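Local coordinates for protein phosphotransferase system, mannose/fructose/N-acetylgalactosamine-specific component IIB (PDB 3LFJ) that probably passes a phosphoryl group from a phosphohistidine protein to a sugar of the mannose/fructose/N-acetylgalactosamine class during its uptake, at residues I24-I29 with T40-G45; R112-G117 with T156-D161; S138-L143 with L164-D169; K149-L154 with I173-V178. All coordinates share one frame; numbering follows the deposited sequence.

Contact 1: residues I24-I29 with T40-G45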
# COMPACT_ATOMS: atom_id res chain seq x y z
N ILE A 24 12.15 -1.28 2.45
CA ILE A 24 10.86 -1.02 1.82
C ILE A 24 11.09 -0.35 0.48
O ILE A 24 11.54 0.80 0.42
CB ILE A 24 10.03 -0.12 2.72
CG1 ILE A 24 9.85 -0.81 4.07
CG2 ILE A 24 8.67 0.17 2.06
CD1 ILE A 24 9.61 0.14 5.19
N VAL A 25 10.81 -1.07 -0.61
CA VAL A 25 11.07 -0.52 -1.94
C VAL A 25 9.88 0.23 -2.52
O VAL A 25 10.04 1.04 -3.44
CB VAL A 25 11.55 -1.59 -2.94
CG1 VAL A 25 12.82 -2.25 -2.42
CG2 VAL A 25 10.47 -2.64 -3.21
N PHE A 26 8.68 -0.04 -2.00
CA PHE A 26 7.47 0.60 -2.48
C PHE A 26 6.37 0.30 -1.49
O PHE A 26 6.48 -0.65 -0.71
CB PHE A 26 7.07 0.04 -3.85
CG PHE A 26 6.26 0.99 -4.69
CD1 PHE A 26 6.85 2.13 -5.24
CD2 PHE A 26 4.93 0.74 -4.95
CE1 PHE A 26 6.12 2.99 -6.03
CE2 PHE A 26 4.19 1.61 -5.75
CZ PHE A 26 4.79 2.74 -6.28
N ALA A 27 5.31 1.11 -1.51
CA ALA A 27 4.11 0.83 -0.71
C ALA A 27 2.90 1.23 -1.52
O ALA A 27 2.89 2.29 -2.16
CB ALA A 27 4.15 1.55 0.63
N ARG A 28 1.87 0.40 -1.47
CA ARG A 28 0.68 0.61 -2.28
C ARG A 28 -0.56 0.27 -1.47
O ARG A 28 -0.57 -0.70 -0.69
CB ARG A 28 0.74 -0.26 -3.54
CG ARG A 28 -0.55 -0.33 -4.36
CD ARG A 28 -0.29 -1.13 -5.63
NE ARG A 28 -1.51 -1.40 -6.38
CZ ARG A 28 -2.01 -0.60 -7.32
NH1 ARG A 28 -3.12 -0.95 -7.93
NH2 ARG A 28 -1.41 0.54 -7.64
N ILE A 29 -1.61 1.07 -1.65
CA ILE A 29 -2.92 0.80 -1.06
C ILE A 29 -3.86 0.36 -2.17
O ILE A 29 -4.07 1.08 -3.15
CB ILE A 29 -3.49 2.03 -0.32
CG1 ILE A 29 -2.63 2.31 0.93
CG2 ILE A 29 -4.98 1.79 0.05
CD1 ILE A 29 -2.87 3.66 1.60
N THR A 40 1.44 -8.13 -11.10
CA THR A 40 2.45 -8.66 -12.00
C THR A 40 3.12 -7.49 -12.71
O THR A 40 4.35 -7.44 -12.83
CB THR A 40 1.82 -9.65 -12.99
OG1 THR A 40 1.28 -10.76 -12.26
CG2 THR A 40 2.86 -10.15 -13.98
N ARG A 41 2.32 -6.50 -13.12
CA ARG A 41 2.86 -5.28 -13.70
C ARG A 41 3.74 -4.51 -12.72
O ARG A 41 4.87 -4.15 -13.04
CB ARG A 41 1.74 -4.38 -14.23
CG ARG A 41 0.84 -5.06 -15.26
CD ARG A 41 -0.08 -4.04 -15.91
NE ARG A 41 -1.02 -4.68 -16.83
CZ ARG A 41 -0.74 -4.97 -18.10
NH1 ARG A 41 0.45 -4.66 -18.60
NH2 ARG A 41 -1.65 -5.56 -18.86
N TRP A 42 3.25 -4.28 -11.50
CA TRP A 42 4.02 -3.54 -10.52
C TRP A 42 5.35 -4.20 -10.16
O TRP A 42 6.36 -3.51 -10.03
CB TRP A 42 3.19 -3.29 -9.24
CG TRP A 42 2.22 -2.16 -9.42
CD1 TRP A 42 0.87 -2.24 -9.61
CD2 TRP A 42 2.55 -0.76 -9.45
NE1 TRP A 42 0.34 -0.98 -9.76
CE2 TRP A 42 1.34 -0.06 -9.67
CE3 TRP A 42 3.74 -0.04 -9.33
CZ2 TRP A 42 1.30 1.34 -9.77
CZ3 TRP A 42 3.70 1.36 -9.43
CH2 TRP A 42 2.48 2.03 -9.64
N MET A 43 5.35 -5.52 -10.01
CA MET A 43 6.55 -6.19 -9.53
C MET A 43 7.67 -6.22 -10.56
O MET A 43 8.82 -6.41 -10.20
CB MET A 43 6.24 -7.60 -9.02
CG MET A 43 5.42 -7.60 -7.72
SD MET A 43 5.99 -6.48 -6.41
CE MET A 43 7.45 -7.35 -5.83
N LYS A 44 7.33 -6.03 -11.83
CA LYS A 44 8.38 -5.96 -12.85
C LYS A 44 9.37 -4.82 -12.59
O LYS A 44 10.54 -4.90 -12.98
CB LYS A 44 7.79 -5.91 -14.25
CG LYS A 44 7.49 -7.32 -14.77
CD LYS A 44 6.62 -7.36 -16.01
CE LYS A 44 6.39 -8.80 -16.43
NZ LYS A 44 5.54 -8.91 -17.64
N GLY A 45 8.92 -3.79 -11.89
CA GLY A 45 9.77 -2.69 -11.49
C GLY A 45 10.59 -2.93 -10.23
O GLY A 45 11.40 -2.09 -9.85
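Phe26 and Arg28 both point from strand 22-30 toward helix 38-43, and both meet the same partner, the indole of Trp42, which takes up more of this buried contact than any other residue. The aromatic part of the contact is a slipped pair. The Phe26 ring and the six-membered ring of Trp42 have planes 29° apart and centroids separated by 5.2 Å, so they barely overlap; the nearest atoms are Phe26 CZ and Trp42 CZ3, 3.6 Å apart. Phe101 and Phe46 also bring their rings against Phe26, making a small aromatic cluster.

The second part joins a guanidinium to the pyrrole end of the indole. Arg28 runs fully extended from CG to NE, with CG turned away from the backbone N (chi1 170°), and this carries its head group across the indole. Trp42 NE1 lies over one face of the guanidinium, nearer its rim than its centre, and 3.1 Å from Arg28 NH2. The two planes are inclined by 38°, well short of a flat stack.

Both NE1 and NH2 are donors, so no hydrogen bond joins them. Each turns to a backbone acceptor instead: NE1 to Met166 O and NH2 to Gln165 O, while Arg28 NH1 forms a salt bridge with Asp30. The close N-N approach is probably eased by the backbone carbonyls that take a hydrogen from each. Strand and helix thus meet here by ring packing and guanidinium-indole contact alone, and the loop at Gln165 and Met166 probably helps fix Arg28 and Trp42 relative to each other.

Contact 2: residues R112-G117 with T156-D161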
# COMPACT_ATOMS: atom_id res chain seq x y z
N ARG A 112 -1.63 3.17 10.67
CA ARG A 112 -1.20 2.46 11.87
C ARG A 112 0.26 2.02 11.82
O ARG A 112 0.99 2.16 12.83
CB ARG A 112 -2.11 1.27 12.16
CG ARG A 112 -3.49 1.68 12.62
CD ARG A 112 -4.45 0.51 12.56
NE ARG A 112 -4.01 -0.57 13.44
CZ ARG A 112 -4.36 -1.85 13.27
NH1 ARG A 112 -5.14 -2.18 12.26
NH2 ARG A 112 -3.91 -2.77 14.13
N VAL A 113 0.72 1.49 10.69
CA VAL A 113 2.11 1.07 10.63
C VAL A 113 3.07 2.25 10.58
O VAL A 113 4.15 2.18 11.16
CB VAL A 113 2.44 0.08 9.49
CG1 VAL A 113 1.68 -1.24 9.70
CG2 VAL A 113 2.16 0.67 8.15
N MET A 114 2.70 3.32 9.90
CA MET A 114 3.57 4.49 9.91
C MET A 114 3.61 5.12 11.31
O MET A 114 4.67 5.53 11.77
CB MET A 114 3.13 5.50 8.85
CG MET A 114 3.25 4.91 7.46
SD MET A 114 3.13 6.16 6.18
CE MET A 114 4.70 6.99 6.40
N ASP A 115 2.47 5.17 11.98
CA ASP A 115 2.45 5.66 13.37
C ASP A 115 3.28 4.77 14.30
O ASP A 115 3.79 5.24 15.34
CB ASP A 115 1.03 5.79 13.89
CG ASP A 115 0.29 6.97 13.27
OD1 ASP A 115 0.94 7.82 12.60
OD2 ASP A 115 -0.95 7.03 13.44
N GLY A 116 3.44 3.50 13.93
CA GLY A 116 4.25 2.57 14.69
C GLY A 116 5.73 2.62 14.35
O GLY A 116 6.51 1.85 14.90
N GLY A 117 6.11 3.49 13.42
CA GLY A 117 7.51 3.74 13.12
C GLY A 117 8.06 3.12 11.85
O GLY A 117 9.25 3.24 11.55
N THR A 156 2.65 15.33 5.89
CA THR A 156 3.19 16.33 6.80
C THR A 156 4.11 15.73 7.86
O THR A 156 5.20 16.24 8.11
CB THR A 156 2.06 17.13 7.48
OG1 THR A 156 1.28 17.79 6.47
CG2 THR A 156 2.64 18.20 8.43
N LYS A 157 3.66 14.64 8.49
CA LYS A 157 4.40 14.04 9.59
C LYS A 157 5.61 13.24 9.14
O LYS A 157 6.63 13.22 9.82
CB LYS A 157 3.50 13.10 10.41
CG LYS A 157 2.38 13.77 11.17
CD LYS A 157 1.69 12.76 12.08
CE LYS A 157 0.56 13.39 12.87
NZ LYS A 157 -0.17 12.38 13.69
N TYR A 158 5.49 12.54 8.01
CA TYR A 158 6.47 11.54 7.64
C TYR A 158 7.16 11.82 6.30
O TYR A 158 8.05 11.07 5.89
CB TYR A 158 5.81 10.16 7.60
CG TYR A 158 5.17 9.78 8.92
CD1 TYR A 158 5.93 9.68 10.08
CD2 TYR A 158 3.80 9.52 9.00
CE1 TYR A 158 5.34 9.34 11.28
CE2 TYR A 158 3.20 9.17 10.21
CZ TYR A 158 3.98 9.08 11.34
OH TYR A 158 3.41 8.74 12.55
N ASN A 159 6.75 12.89 5.63
CA ASN A 159 7.33 13.27 4.34
C ASN A 159 7.15 12.21 3.26
O ASN A 159 7.98 12.05 2.38
CB ASN A 159 8.82 13.62 4.45
CG ASN A 159 9.30 14.46 3.28
OD1 ASN A 159 8.59 15.35 2.82
ND2 ASN A 159 10.52 14.19 2.79
N VAL A 160 6.05 11.48 3.34
CA VAL A 160 5.74 10.50 2.31
C VAL A 160 5.25 11.16 1.03
O VAL A 160 4.43 12.08 1.05
CB VAL A 160 4.69 9.48 2.81
CG1 VAL A 160 3.44 10.19 3.26
CG2 VAL A 160 4.39 8.47 1.72
N ASP A 161 5.76 10.68 -0.10
CA ASP A 161 5.29 11.13 -1.40
C ASP A 161 4.07 10.30 -1.75
O ASP A 161 4.19 9.09 -1.97
CB ASP A 161 6.40 10.91 -2.44
CG ASP A 161 6.00 11.32 -3.85
OD1 ASP A 161 6.55 10.75 -4.81
OD2 ASP A 161 5.13 12.20 -4.01
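Met114 and Tyr158 each hold CG beside the backbone N, and the two side chains run past each other in opposite directions. Met114 bends at its last torsion (chi3 72°), which folds the methyl group back onto the base of the tyrosine. Met114 CE sits 3.6 Å from Tyr158 CB, and Met114 CB lies 3.9 Å from Tyr158 CE2. The sulfur makes an oblique Met-aromatic contact, SD being 5.3 Å from the ring centroid. Val160 packs more loosely behind the methyl.

At the far end of the ring the interaction turns polar. Tyr158 OH donates to Asp115 OD1 over 2.6 Å, a short bond that reaches the oxygen on its anti side, 18° out of the carboxylate plane. OD1 lies at the edge of the ring, near its plane. The other oxygen, OD2, is in a salt bridge with Lys111, so the carboxylate is gripped at both ends. Lys157 CB covers one ring face over its centre.

Helix 107-115 closes just here, in a Schellman motif at Gly117, and helix 145-158 stops at Tyr158 before the chain enters strand 161-164. The contact thus ties together the C-terminal ends of two neighbouring helices, with Leu154 touching both Met114 and Val160 beneath it.

Contact 3: residues S138-L143 with L164-D169; sequences SQSVSL and LQMIPD
Val141 and Leu164 lean on each other at a slant, methyl against methyl: Val141 CG1 comes to 3.6 Å from Leu164 CD2, and Val141 CB to 3.9 Å from the same methyl. The valine branch that does the touching is the one set opposite the backbone N (chi1 174°). On the leucine, CD2 carries the contact.

Ser140 meets Met166 in a quite different way. Its chi1 of 62° turns OG toward Met166, 3.8 Å from both CB and CG of that residue, alongside the start of the chain. Ser140 CB is 3.9 Å from Met166 SD, so the serine packs against the side of the thioether chain. This is van der Waals contact throughout; the serine hydroxyl has a weak hydrogen bond to Gly126 O.

The turn that offers Ser140 and Val141 is set by Ser138, whose OG accepts from Val141 N at 2.9 Å in an ST motif, while Ser138 N bonds back to Val141 O.

Segment 138-143 ends in strand 142-143, half of a two-stranded hairpin with 135-136, whereas Leu164 ends strand 161-164 of the main sheet and Met166 belongs to the loop beyond it. Ile125 of strand 122-127 touches both Val141 and Leu164, so the contact seats the hairpin turn against the C-terminal ends of the neighbouring parallel strands 122-127 and 161-164.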
# COMPACT_ATOMS: atom_id res chain seq x y z
N SER A 138 -11.00 8.69 -9.86
CA SER A 138 -10.67 7.92 -11.05
C SER A 138 -11.46 6.62 -11.05
O SER A 138 -12.16 6.31 -10.08
CB SER A 138 -9.17 7.64 -11.07
OG SER A 138 -8.84 6.74 -10.02
N GLN A 139 -11.36 5.86 -12.13
CA GLN A 139 -12.01 4.56 -12.21
C GLN A 139 -11.57 3.66 -11.05
O GLN A 139 -12.35 2.83 -10.58
CB GLN A 139 -11.70 3.88 -13.55
CG GLN A 139 -12.66 2.77 -13.95
CD GLN A 139 -12.48 1.51 -13.13
N SER A 140 -10.33 3.83 -10.58
CA SER A 140 -9.85 2.95 -9.52
C SER A 140 -9.91 3.56 -8.13
O SER A 140 -9.87 2.82 -7.15
CB SER A 140 -8.43 2.44 -9.81
OG SER A 140 -7.50 3.50 -9.87
N VAL A 141 -9.97 4.88 -8.03
CA VAL A 141 -9.88 5.51 -6.71
C VAL A 141 -10.96 6.55 -6.43
O VAL A 141 -11.17 7.47 -7.22
CB VAL A 141 -8.50 6.17 -6.48
CG1 VAL A 141 -8.47 6.96 -5.16
CG2 VAL A 141 -7.40 5.11 -6.48
N SER A 142 -11.65 6.38 -5.30
CA SER A 142 -12.51 7.40 -4.71
C SER A 142 -12.04 7.64 -3.28
O SER A 142 -11.56 6.71 -2.62
CB SER A 142 -13.96 6.91 -4.68
OG SER A 142 -14.48 6.72 -5.99
N LEU A 143 -12.18 8.86 -2.77
CA LEU A 143 -11.70 9.16 -1.41
C LEU A 143 -12.66 10.09 -0.67
O LEU A 143 -13.23 10.99 -1.28
CB LEU A 143 -10.32 9.83 -1.46
CG LEU A 143 -9.13 9.00 -1.98
CD1 LEU A 143 -7.93 9.89 -2.24
CD2 LEU A 143 -8.77 7.91 -0.99
N LEU A 164 -1.81 8.89 -6.64
CA LEU A 164 -2.74 7.92 -7.17
C LEU A 164 -2.21 7.41 -8.49
O LEU A 164 -1.83 8.20 -9.35
CB LEU A 164 -4.09 8.59 -7.44
CG LEU A 164 -5.03 8.79 -6.25
CD1 LEU A 164 -4.41 9.66 -5.17
CD2 LEU A 164 -6.34 9.38 -6.75
N GLN A 165 -2.20 6.10 -8.66
CA GLN A 165 -1.80 5.49 -9.92
C GLN A 165 -2.19 4.02 -9.94
O GLN A 165 -1.82 3.25 -9.04
CB GLN A 165 -0.29 5.62 -10.15
CG GLN A 165 0.11 5.31 -11.59
CD GLN A 165 1.61 5.42 -11.82
OE1 GLN A 165 2.40 5.32 -10.88
NE2 GLN A 165 2.00 5.65 -13.07
N MET A 166 -2.93 3.62 -10.95
CA MET A 166 -3.48 2.27 -10.98
C MET A 166 -2.41 1.23 -11.30
O MET A 166 -2.24 0.25 -10.57
CB MET A 166 -4.64 2.21 -11.97
CG MET A 166 -5.49 0.98 -11.83
SD MET A 166 -6.85 0.95 -13.00
CE MET A 166 -5.97 0.94 -14.56
N ILE A 167 -1.71 1.44 -12.42
CA ILE A 167 -0.62 0.57 -12.85
C ILE A 167 0.54 1.45 -13.30
O ILE A 167 0.41 2.66 -13.44
CB ILE A 167 -1.05 -0.41 -13.96
CG1 ILE A 167 -1.74 0.34 -15.10
CG2 ILE A 167 -1.95 -1.51 -13.38
CD1 ILE A 167 -2.25 -0.55 -16.22
N PRO A 168 1.72 0.84 -13.48
CA PRO A 168 2.89 1.69 -13.70
C PRO A 168 2.81 2.63 -14.90
O PRO A 168 3.46 3.68 -14.87
CB PRO A 168 4.02 0.67 -13.88
CG PRO A 168 3.58 -0.48 -13.01
CD PRO A 168 2.09 -0.56 -13.21
N ASP A 169 2.02 2.28 -15.90
CA ASP A 169 1.97 3.08 -17.12
C ASP A 169 0.69 3.91 -17.23
O ASP A 169 0.46 4.55 -18.26
CB ASP A 169 2.14 2.18 -18.35
CG ASP A 169 3.55 1.64 -18.48
OD1 ASP A 169 4.45 2.20 -17.83
OD2 ASP A 169 3.74 0.64 -19.22

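Contact 4: residues K149-L154 with I173-V178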
# COMPACT_ATOMS: atom_id res chain seq x y z
N LYS A 149 -7.64 14.06 4.26
CA LYS A 149 -7.03 14.68 5.44
C LYS A 149 -5.98 13.75 6.05
O LYS A 149 -4.89 14.18 6.44
CB LYS A 149 -8.10 15.06 6.47
CG LYS A 149 -8.93 16.28 6.08
N THR A 150 -6.26 12.47 6.12
CA THR A 150 -5.32 11.49 6.63
C THR A 150 -4.08 11.39 5.74
O THR A 150 -2.95 11.26 6.25
CB THR A 150 -5.99 10.11 6.76
OG1 THR A 150 -7.10 10.20 7.67
CG2 THR A 150 -5.06 9.12 7.44
N LEU A 151 -4.26 11.39 4.46
CA LEU A 151 -3.12 11.31 3.57
C LEU A 151 -2.22 12.53 3.71
O LEU A 151 -1.00 12.41 3.75
CB LEU A 151 -3.56 11.11 2.12
CG LEU A 151 -4.19 9.74 1.83
CD1 LEU A 151 -4.70 9.68 0.40
CD2 LEU A 151 -3.19 8.63 2.08
N LEU A 152 -2.85 13.70 3.83
CA LEU A 152 -2.12 14.94 4.05
C LEU A 152 -1.32 14.90 5.35
O LEU A 152 -0.19 15.38 5.41
CB LEU A 152 -3.08 16.13 4.05
CG LEU A 152 -3.59 16.49 2.66
CD1 LEU A 152 -4.68 17.54 2.72
CD2 LEU A 152 -2.44 16.96 1.78
N GLU A 153 -1.92 14.32 6.38
CA GLU A 153 -1.26 14.19 7.67
C GLU A 153 -0.04 13.26 7.58
O GLU A 153 1.00 13.53 8.19
CB GLU A 153 -2.25 13.73 8.74
CG GLU A 153 -1.65 13.44 10.09
CD GLU A 153 -2.69 12.98 11.09
OE1 GLU A 153 -3.58 12.18 10.72
OE2 GLU A 153 -2.62 13.42 12.26
N LEU A 154 -0.15 12.17 6.83
CA LEU A 154 1.00 11.31 6.62
C LEU A 154 2.13 12.05 5.89
O LEU A 154 3.30 11.91 6.25
CB LEU A 154 0.61 10.05 5.85
CG LEU A 154 -0.34 9.07 6.54
CD1 LEU A 154 -0.51 7.87 5.62
CD2 LEU A 154 0.18 8.62 7.89
N ILE A 173 -1.59 10.91 -10.44
CA ILE A 173 -2.11 12.16 -9.88
C ILE A 173 -1.55 12.38 -8.47
O ILE A 173 -1.86 11.62 -7.56
CB ILE A 173 -3.65 12.15 -9.80
CG1 ILE A 173 -4.25 11.86 -11.18
CG2 ILE A 173 -4.16 13.49 -9.25
CD1 ILE A 173 -5.77 11.67 -11.16
N HIS A 174 -0.73 13.41 -8.28
CA HIS A 174 -0.20 13.67 -6.95
C HIS A 174 -1.27 14.13 -5.97
O HIS A 174 -2.30 14.68 -6.37
CB HIS A 174 0.96 14.67 -6.99
CG HIS A 174 2.04 14.28 -7.95
ND1 HIS A 174 3.17 13.61 -7.56
CD2 HIS A 174 2.12 14.42 -9.29
CE1 HIS A 174 3.93 13.37 -8.62
NE2 HIS A 174 3.31 13.85 -9.69
N LEU A 175 -1.03 13.88 -4.68
CA LEU A 175 -1.97 14.25 -3.64
C LEU A 175 -2.34 15.73 -3.71
O LEU A 175 -3.51 16.09 -3.56
CB LEU A 175 -1.38 13.92 -2.26
CG LEU A 175 -2.24 14.24 -1.04
CD1 LEU A 175 -3.62 13.59 -1.15
CD2 LEU A 175 -1.51 13.84 0.25
N THR A 176 -1.36 16.60 -3.93
CA THR A 176 -1.64 18.03 -3.96
C THR A 176 -2.65 18.38 -5.06
O THR A 176 -3.51 19.25 -4.87
CB THR A 176 -0.36 18.85 -4.16
OG1 THR A 176 0.32 18.39 -5.33
CG2 THR A 176 0.55 18.68 -2.96
N THR A 177 -2.55 17.69 -6.19
CA THR A 177 -3.46 17.88 -7.31
C THR A 177 -4.86 17.38 -6.97
O THR A 177 -5.86 17.97 -7.39
CB THR A 177 -2.96 17.16 -8.57
OG1 THR A 177 -1.67 17.66 -8.93
CG2 THR A 177 -3.93 17.36 -9.73
N VAL A 178 -4.92 16.29 -6.22
CA VAL A 178 -6.19 15.75 -5.76
C VAL A 178 -6.94 16.78 -4.93
O VAL A 178 -8.14 17.00 -5.12
CB VAL A 178 -5.98 14.45 -4.92
CG1 VAL A 178 -7.27 14.05 -4.21
CG2 VAL A 178 -5.49 13.32 -5.81
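The backbones of Leu152 and Leu175 approach to 7.7 Å between their CA atoms, where the middle of helix 145-158 passes the first turn of helix 175-182. Across that gap Leu175 does most of the reaching. Its CG is set opposite the backbone N (chi1 -180°), which sends the side chain toward the other helix, and CD2 lodges between two consecutive leucines. On one flank CD2 is 3.6 Å from Leu152 CD2, methyl to methyl, the two chains crossing at a slant; Leu152 CD2 also comes within 3.9 Å of Leu175 CG. On the other flank CD2 lies 3.9 Å from Leu151 CB and 3.8 Å from the carbonyl carbon of Leu151, so the methyl rests on the helix backbone itself. Leu175 CD1 adds a longer touch to Leu151 CB at 4.1 Å.

Helix 145-158 is the helix of a beta-alpha-beta crossover between the neighbouring parallel strands 122-127 and 161-164, with the small hairpin 135-136/142-143 inserted ahead of it. Leu151 also touches Leu123 and Ile125 of the first of these strands, and Leu175 touches Val162 of the second, so both helices cover the same face of the sheet. His174 takes the N-cap position of helix 175-182; its O accepts from Val178 N, closing the first turn that presents Leu175. Leu152 is partly exposed at the outer margin, while Leu151 and Leu175 are buried.

How the contacts relate
Contact 1 closes first along the chain; contacts 2, 3 and 4 follow, their segments alternating. Contacts 1 and 4 lie on opposite faces of the main sheet, centres about 20 Å apart. Contacts 2 and 4 share helix 145-158 and lie about 13 Å apart between centres, whereas contacts 2 and 3, about 21 Å apart, lie toward opposite ends of the strands. Segment 164-169 is hydrogen-bonded both to contact 1 and, through Leu164 N and Ile173 O, to contact 4. In this family the loop after the first strand carries the phosphorylated histidine, so contacts 1 and 3, toward the C-terminal ends of the parallel strands, probably lie near the phosphorylation site.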